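Polysaccharide biosynthesis protein CapD (PDB 6BWC) probably acts as an NADP-dependent short-chain dehydrogenase-type enzyme that modifies UDP-N-acetylglucosamine on the pathway to CMP-pseudaminic acid. Local coordinates at residues Glu184-Ile187 with Lys192-Val195; Ser178-Phe183 with Glu241-Glu246. The protein carries 2 engineered substitutions. All blocks are in the same frame, centred on the assembly; numbering follows the deposited sequence.

Contact 1: residues Glu184-Ile187 with Lys192-Val195. With UD1 (uridine-diphosphate-N-acetylglucosamine), chain O.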
loop_
_atom_site.group_PDB
_atom_site.type_symbol
_atom_site.label_atom_id
_atom_site.label_comp_id
_atom_site.label_asym_id
_atom_site.label_seq_id
_atom_site.Cartn_x
_atom_site.Cartn_y
_atom_site.Cartn_z
ATOM N N GLU C 184 -1.372 0.387 -44.596
ATOM C CA GLU C 184 -2.466 -0.293 -45.315
ATOM C C GLU C 184 -3.798 0.405 -45.117
ATOM O O GLU C 184 -4.510 0.654 -46.076
ATOM C CB GLU C 184 -2.627 -1.744 -44.847
ATOM C CG GLU C 184 -3.795 -2.490 -45.511
ATOM C CD GLU C 184 -3.743 -4.006 -45.338
ATOM O OE1 GLU C 184 -3.407 -4.472 -44.211
ATOM O OE2 GLU C 184 -4.060 -4.730 -46.321
ATOM N N ASN C 185 -4.109 0.713 -43.858
ATOM C CA ASN C 185 -5.424 1.211 -43.431
ATOM C C ASN C 185 -5.612 2.679 -43.714
ATOM O O ASN C 185 -6.705 3.120 -44.098
ATOM C CB ASN C 185 -5.635 0.983 -41.926
ATOM C CG ASN C 185 -7.012 0.469 -41.608
ATOM O OD1 ASN C 185 -7.461 -0.538 -42.177
ATOM N ND2 ASN C 185 -7.697 1.142 -40.700
ATOM N N GLN C 186 -4.550 3.435 -43.477
ATOM C CA GLN C 186 -4.480 4.816 -43.917
ATOM C C GLN C 186 -4.741 4.895 -45.423
ATOM O O GLN C 186 -5.485 5.751 -45.861
ATOM C CB GLN C 186 -3.102 5.428 -43.580
ATOM C CG GLN C 186 -2.863 5.706 -42.096
ATOM C CD GLN C 186 -1.596 6.513 -41.816
ATOM O OE1 GLN C 186 -0.602 6.410 -42.534
ATOM N NE2 GLN C 186 -1.629 7.314 -40.750
ATOM N N ILE C 187 -4.138 3.997 -46.202
ATOM C CA ILE C 187 -4.279 4.035 -47.663
ATOM C C ILE C 187 -5.718 3.749 -48.048
ATOM O O ILE C 187 -6.282 4.480 -48.854
ATOM C CB ILE C 187 -3.332 3.046 -48.396
ATOM C CG1 ILE C 187 -1.851 3.483 -48.254
ATOM C CG2 ILE C 187 -3.702 2.960 -49.882
ATOM C CD1 ILE C 187 -0.820 2.368 -48.367
ATOM N N LYS C 192 -3.917 8.427 -48.037
ATOM C CA LYS C 192 -2.701 9.183 -47.752
ATOM C C LYS C 192 -2.028 8.577 -46.537
ATOM O O LYS C 192 -2.705 8.280 -45.559
ATOM C CB LYS C 192 -2.997 10.667 -47.492
ATOM C CG LYS C 192 -4.047 10.989 -46.419
ATOM C CD LYS C 192 -3.751 12.310 -45.704
ATOM C CE LYS C 192 -3.949 13.531 -46.609
ATOM N NZ LYS C 192 -3.277 14.745 -46.058
ATOM N N ILE C 193 -0.715 8.375 -46.583
ATOM C CA ILE C 193 -0.001 7.877 -45.390
ATOM C C ILE C 193 0.643 9.031 -44.614
ATOM O O ILE C 193 0.857 10.129 -45.145
ATOM C CB ILE C 193 1.043 6.753 -45.689
ATOM C CG1 ILE C 193 2.014 7.148 -46.817
ATOM C CG2 ILE C 193 0.337 5.440 -46.021
ATOM C CD1 ILE C 193 3.283 6.325 -46.829
ATOM N N THR C 194 0.937 8.746 -43.347
ATOM C CA THR C 194 1.653 9.647 -42.449
ATOM C C THR C 194 3.088 9.157 -42.264
ATOM O O THR C 194 3.332 8.109 -41.667
ATOM C CB THR C 194 0.959 9.714 -41.086
ATOM O OG1 THR C 194 -0.220 10.517 -41.198
ATOM C CG2 THR C 194 1.858 10.330 -40.035
ATOM N N VAL C 195 4.036 9.956 -42.732
ATOM C CA VAL C 195 5.436 9.574 -42.765
ATOM C C VAL C 195 6.188 10.401 -41.723
ATOM O O VAL C 195 6.133 11.623 -41.735
ATOM C CB VAL C 195 5.951 9.734 -44.208
ATOM C CG1 VAL C 195 7.350 10.328 -44.279
ATOM C CG2 VAL C 195 5.855 8.388 -44.933
HETATM C "C1'" UD1 O . 8.501 -1.155 -32.587
HETATM C "C2'" UD1 O . 7.941 -1.565 -31.235
HETATM C "C3'" UD1 O . 8.913 -1.242 -30.102
HETATM C "C4'" UD1 O . 10.324 -1.742 -30.399
HETATM C "C5'" UD1 O . 10.750 -1.507 -31.861
HETATM C "C6'" UD1 O . 12.001 -2.334 -32.181
HETATM C "C7'" UD1 O . 5.500 -1.339 -31.461
HETATM C "C8'" UD1 O . 4.330 -0.385 -31.327
HETATM N "N2'" UD1 O . 6.672 -0.904 -30.988
HETATM O "O1'" UD1 O . 8.802 0.232 -32.582
HETATM O "O3'" UD1 O . 8.407 -1.819 -28.882
HETATM O "O4'" UD1 O . 11.265 -1.122 -29.542
HETATM O "O5'" UD1 O . 9.704 -1.835 -32.801
HETATM O "O6'" UD1 O . 12.900 -1.625 -33.038
HETATM O "O7'" UD1 O . 5.353 -2.418 -32.032
HETATM N N1 UD1 O . 6.135 5.588 -38.647
HETATM C C2 UD1 O . 5.571 6.435 -39.648
HETATM N N3 UD1 O . 4.311 6.879 -39.510
HETATM C C4 UD1 O . 3.556 6.547 -38.443
HETATM C C5 UD1 O . 4.056 5.722 -37.466
HETATM C C6 UD1 O . 5.348 5.236 -37.594
HETATM O O2 UD1 O . 6.223 6.792 -40.645
HETATM O O4 UD1 O . 2.390 6.954 -38.325
HETATM C C1B UD1 O . 7.526 5.098 -38.749
HETATM C C2B UD1 O . 8.368 5.235 -37.478
HETATM O "O2'" UD1 O . 9.012 6.499 -37.391
HETATM C C3B UD1 O . 9.331 4.067 -37.545
HETATM C C4B UD1 O . 8.529 3.033 -38.307
HETATM O O4B UD1 O . 7.481 3.714 -38.994
HETATM O O3B UD1 O . 10.533 4.317 -38.282
HETATM C C5B UD1 O . 7.925 1.961 -37.414
HETATM O O5B UD1 O . 6.979 2.458 -36.455
HETATM P PA UD1 O . 6.258 1.327 -35.571
HETATM O O1A UD1 O . 5.065 1.851 -34.809
HETATM O O2A UD1 O . 6.048 0.043 -36.381
HETATM O O3A UD1 O . 7.394 0.729 -34.592
HETATM P PB UD1 O . 8.692 1.309 -33.817
HETATM O O1B UD1 O . 8.345 2.621 -33.146
HETATM O O2B UD1 O . 9.987 1.267 -34.619
#
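Q186 reaches across from the helix to the strand and takes the backbone N-H of T194 on its side-chain oxygen. T194 N lies 2.9 Å from Q186 OE1, and the bond is fairly straight at the hydrogen, 157°. At the oxygen the donor is tilted 35° from the carbonyl plane. The reach depends on torsions: CG sits anti to the carbonyl carbon (chi1 -72°), and the chain runs extended beyond it, carrying the amide across to the strand, where it meets the T194 side chain at about a right angle, while CB stays near K192 O. The amide nitrogen is engaged too, since Q186 NE2 donates to E50 OE2 of the second subunit, so both ends of the amide have a partner, which fits the modelled orientation of its O and N. Beside this polar link, I187 and I193 lie side by side and point the same way, with I187 CG1 3.7 Å from I193 CG2. Helix 179-190 is followed directly by strand 192-195, in the substrate-binding part of what is probably an extended short-chain dehydrogenase fold. That strand pairs in parallel with 259-262 through the backbones of I193 and V195, which turns the N-H and C=O of T194 to the other edge. T194 O then accepts from UD1 N3 at 2.7 Å in a bond close to straight, a main-chain reading of the uracil imide. T194 CG2 also approaches UD1 O4, at 3.8 Å. Q186 is thus a second-shell residue that grips the amide of the same residue whose carbonyl reads the base. Further out, I244 and V247 of helix 236-251 pack on I187, while R53 of the second subunit packs on T194.

Contact 2: residues Ser178-Phe183 with Glu241-Glu246. With UD1 (uridine-diphosphate-N-acetylglucosamine), chain O.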
loop_
_atom_site.group_PDB
_atom_site.type_symbol
_atom_site.label_atom_id
_atom_site.label_comp_id
_atom_site.label_asym_id
_atom_site.label_seq_id
_atom_site.Cartn_x
_atom_site.Cartn_y
_atom_site.Cartn_z
ATOM N N SER C 178 1.339 -1.349 -35.434
ATOM C CA SER C 178 2.597 -1.068 -36.105
ATOM C C SER C 178 2.344 -0.464 -37.484
ATOM O O SER C 178 1.199 -0.436 -37.992
ATOM C CB SER C 178 3.495 -2.320 -36.195
ATOM O OG SER C 178 3.231 -3.112 -37.348
ATOM N N VAL C 179 3.432 0.018 -38.082
ATOM C CA VAL C 179 3.350 0.839 -39.279
ATOM C C VAL C 179 2.636 0.150 -40.441
ATOM O O VAL C 179 1.872 0.814 -41.124
ATOM C CB VAL C 179 4.739 1.431 -39.690
ATOM C CG1 VAL C 179 5.706 0.367 -40.194
ATOM C CG2 VAL C 179 4.560 2.550 -40.707
ATOM N N ILE C 180 2.841 -1.161 -40.626
ATOM C CA ILE C 180 2.345 -1.859 -41.821
ATOM C C ILE C 180 0.806 -1.943 -41.892
ATOM O O ILE C 180 0.224 -1.589 -42.931
ATOM C CB ILE C 180 3.040 -3.235 -42.026
ATOM C CG1 ILE C 180 4.466 -3.013 -42.573
ATOM C CG2 ILE C 180 2.221 -4.130 -42.967
ATOM C CD1 ILE C 180 5.322 -4.255 -42.764
ATOM N N PRO C 181 0.140 -2.398 -40.815
ATOM C CA PRO C 181 -1.321 -2.302 -40.775
ATOM C C PRO C 181 -1.841 -0.877 -40.742
ATOM O O PRO C 181 -2.958 -0.657 -41.186
ATOM C CB PRO C 181 -1.704 -2.990 -39.471
ATOM C CG PRO C 181 -0.565 -3.865 -39.138
ATOM C CD PRO C 181 0.664 -3.245 -39.734
ATOM N N LEU C 182 -1.066 0.064 -40.194
ATOM C CA LEU C 182 -1.443 1.483 -40.200
ATOM C C LEU C 182 -1.474 2.054 -41.631
ATOM O O LEU C 182 -2.516 2.535 -42.095
ATOM C CB LEU C 182 -0.477 2.274 -39.323
ATOM C CG LEU C 182 -0.693 3.774 -39.228
ATOM C CD1 LEU C 182 -2.065 4.076 -38.675
ATOM C CD2 LEU C 182 0.383 4.384 -38.349
ATOM N N PHE C 183 -0.332 1.968 -42.321
ATOM C CA PHE C 183 -0.192 2.392 -43.733
ATOM C C PHE C 183 -1.215 1.719 -44.662
ATOM O O PHE C 183 -1.880 2.425 -45.414
ATOM C CB PHE C 183 1.258 2.159 -44.257
ATOM C CG PHE C 183 2.283 3.221 -43.841
ATOM C CD1 PHE C 183 1.964 4.287 -43.004
ATOM C CD2 PHE C 183 3.600 3.115 -44.286
ATOM C CE1 PHE C 183 2.911 5.209 -42.630
ATOM C CE2 PHE C 183 4.562 4.048 -43.908
ATOM C CZ PHE C 183 4.214 5.098 -43.075
ATOM N N GLU C 241 7.036 3.323 -49.907
ATOM C CA GLU C 241 6.835 3.025 -51.347
ATOM C C GLU C 241 6.139 1.646 -51.605
ATOM O O GLU C 241 5.016 1.598 -52.166
ATOM C CB GLU C 241 8.176 3.137 -52.116
ATOM C CG GLU C 241 8.700 4.572 -52.256
ATOM C CD GLU C 241 10.009 4.690 -53.026
ATOM O OE1 GLU C 241 10.499 3.681 -53.575
ATOM O OE2 GLU C 241 10.551 5.809 -53.094
ATOM N N VAL C 242 6.785 0.555 -51.164
ATOM C CA VAL C 242 6.240 -0.805 -51.327
ATOM C C VAL C 242 4.791 -0.873 -50.851
ATOM O O VAL C 242 3.942 -1.436 -51.541
ATOM C CB VAL C 242 7.097 -1.884 -50.600
ATOM C CG1 VAL C 242 6.354 -3.208 -50.471
ATOM C CG2 VAL C 242 8.405 -2.129 -51.344
ATOM N N MET C 243 4.512 -0.285 -49.686
ATOM C CA MET C 243 3.192 -0.393 -49.055
ATOM C C MET C 243 2.087 0.232 -49.916
ATOM O O MET C 243 1.015 -0.356 -50.061
ATOM C CB MET C 243 3.215 0.224 -47.646
ATOM C CG MET C 243 2.285 -0.443 -46.650
ATOM S SD MET C 243 2.863 -2.065 -46.108
ATOM C CE MET C 243 1.634 -3.098 -46.867
ATOM N N ILE C 244 2.369 1.403 -50.499
ATOM C CA ILE C 244 1.411 2.119 -51.353
ATOM C C ILE C 244 1.171 1.365 -52.645
ATOM O O ILE C 244 0.034 1.224 -53.080
ATOM C CB ILE C 244 1.906 3.531 -51.682
ATOM C CG1 ILE C 244 1.872 4.387 -50.418
ATOM C CG2 ILE C 244 1.056 4.189 -52.770
ATOM C CD1 ILE C 244 2.721 5.640 -50.515
ATOM N N GLU C 245 2.244 0.900 -53.267
ATOM C CA GLU C 245 2.115 0.056 -54.455
ATOM C C GLU C 245 1.144 -1.095 -54.229
ATOM O O GLU C 245 0.114 -1.165 -54.902
ATOM C CB GLU C 245 3.487 -0.481 -54.893
ATOM C CG GLU C 245 4.305 0.545 -55.668
ATOM C CD GLU C 245 5.778 0.610 -55.267
ATOM O OE1 GLU C 245 6.416 -0.448 -55.073
ATOM O OE2 GLU C 245 6.307 1.746 -55.168
ATOM N N GLU C 246 1.458 -1.946 -53.252
ATOM C CA GLU C 246 0.753 -3.225 -53.055
ATOM C C GLU C 246 -0.633 -3.133 -52.430
ATOM O O GLU C 246 -1.456 -4.027 -52.628
ATOM C CB GLU C 246 1.592 -4.219 -52.231
ATOM C CG GLU C 246 2.048 -5.441 -53.011
ATOM C CD GLU C 246 3.324 -5.205 -53.768
ATOM O OE1 GLU C 246 4.370 -4.982 -53.108
ATOM O OE2 GLU C 246 3.285 -5.252 -55.014
HETATM C "C1'" UD1 O . 8.501 -1.155 -32.587
HETATM C "C2'" UD1 O . 7.941 -1.565 -31.235
HETATM C "C3'" UD1 O . 8.913 -1.242 -30.102
HETATM C "C4'" UD1 O . 10.324 -1.742 -30.399
HETATM C "C5'" UD1 O . 10.750 -1.507 -31.861
HETATM C "C6'" UD1 O . 12.001 -2.334 -32.181
HETATM C "C7'" UD1 O . 5.500 -1.339 -31.461
HETATM C "C8'" UD1 O . 4.330 -0.385 -31.327
HETATM N "N2'" UD1 O . 6.672 -0.904 -30.988
HETATM O "O1'" UD1 O . 8.802 0.232 -32.582
HETATM O "O3'" UD1 O . 8.407 -1.819 -28.882
HETATM O "O4'" UD1 O . 11.265 -1.122 -29.542
HETATM O "O5'" UD1 O . 9.704 -1.835 -32.801
HETATM O "O6'" UD1 O . 12.900 -1.625 -33.038
HETATM O "O7'" UD1 O . 5.353 -2.418 -32.032
HETATM N N1 UD1 O . 6.135 5.588 -38.647
HETATM C C2 UD1 O . 5.571 6.435 -39.648
HETATM N N3 UD1 O . 4.311 6.879 -39.510
HETATM C C4 UD1 O . 3.556 6.547 -38.443
HETATM C C5 UD1 O . 4.056 5.722 -37.466
HETATM C C6 UD1 O . 5.348 5.236 -37.594
HETATM O O2 UD1 O . 6.223 6.792 -40.645
HETATM O O4 UD1 O . 2.390 6.954 -38.325
HETATM C C1B UD1 O . 7.526 5.098 -38.749
HETATM C C2B UD1 O . 8.368 5.235 -37.478
HETATM O "O2'" UD1 O . 9.012 6.499 -37.391
HETATM C C3B UD1 O . 9.331 4.067 -37.545
HETATM C C4B UD1 O . 8.529 3.033 -38.307
HETATM O O4B UD1 O . 7.481 3.714 -38.994
HETATM O O3B UD1 O . 10.533 4.317 -38.282
HETATM C C5B UD1 O . 7.925 1.961 -37.414
HETATM O O5B UD1 O . 6.979 2.458 -36.455
HETATM P PA UD1 O . 6.258 1.327 -35.571
HETATM O O1A UD1 O . 5.065 1.851 -34.809
HETATM O O2A UD1 O . 6.048 0.043 -36.381
HETATM O O3A UD1 O . 7.394 0.729 -34.592
HETATM P PB UD1 O . 8.692 1.309 -33.817
HETATM O O1B UD1 O . 8.345 2.621 -33.146
HETATM O O2B UD1 O . 9.987 1.267 -34.619
#
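M243 faces two residues one helical turn apart, I180 and F183, and each is met by a different part of its chain. This is helix-on-helix packing in the substrate-binding region of the Rossmann-type fold: helix 236-251 supplies the methionine, and the first turns of helix 179-190 supply its partners. Near the backbone, M243 CG rests 3.7 Å from F183 CB, and M243 CB sits at the edge of the phenyl ring, close to its plane. The methionine then bends at chi2 (73°) and again at chi3, which swings the thioether off the phenylalanine and across I180. There SD comes within 3.8 Å of I180 CG2, the two side chains crossing roughly at right angles, with I180 CG1 a little farther off. No hydrogen bond joins the two helices here; the contact is apolar and buried. L337, from the chain's C-terminal end, packs on M243 as well, and L336 does the same on I180.

One face of the phenyl ring is covered by V179 CG2, which stands over its centre, 3.4 Å from the plane. V179 opens the helix, and its N-H donates to the alpha-phosphate oxygen O2A of UD1 at 3.1 Å (157°), where the helix N terminus would probably favour the negative charge. One turn on, L182 CD2 lies near the uracil O4. With V179 over one face and M243 CB at the edge, the F183 ring directs its far end to the base, with CZ 3.6 Å from UD1 O2.

Overall arrangement
Past the Rossmann strands, the last of which before these contacts is 163-169, the chain reaches helix 179-190, which serves both contacts. Contact 1 closes first, after four residues, most of them the last turn of the helix, when strand 192-195 folds back beside it. The chain then passes through strand 201-205, helix 207-220 and strands 226-229 and 233-235 before helix 236-251 returns to the start of helix 179-190 as contact 2, 57 residues being enclosed. The short loop of contact 1 therefore lies within the long one. Their centres are about 7 Å apart and they touch: F183 packs against I193, and I187 CD1 also reaches M243 O. Together they tie two helices and a strand around the UDP end of the substrate.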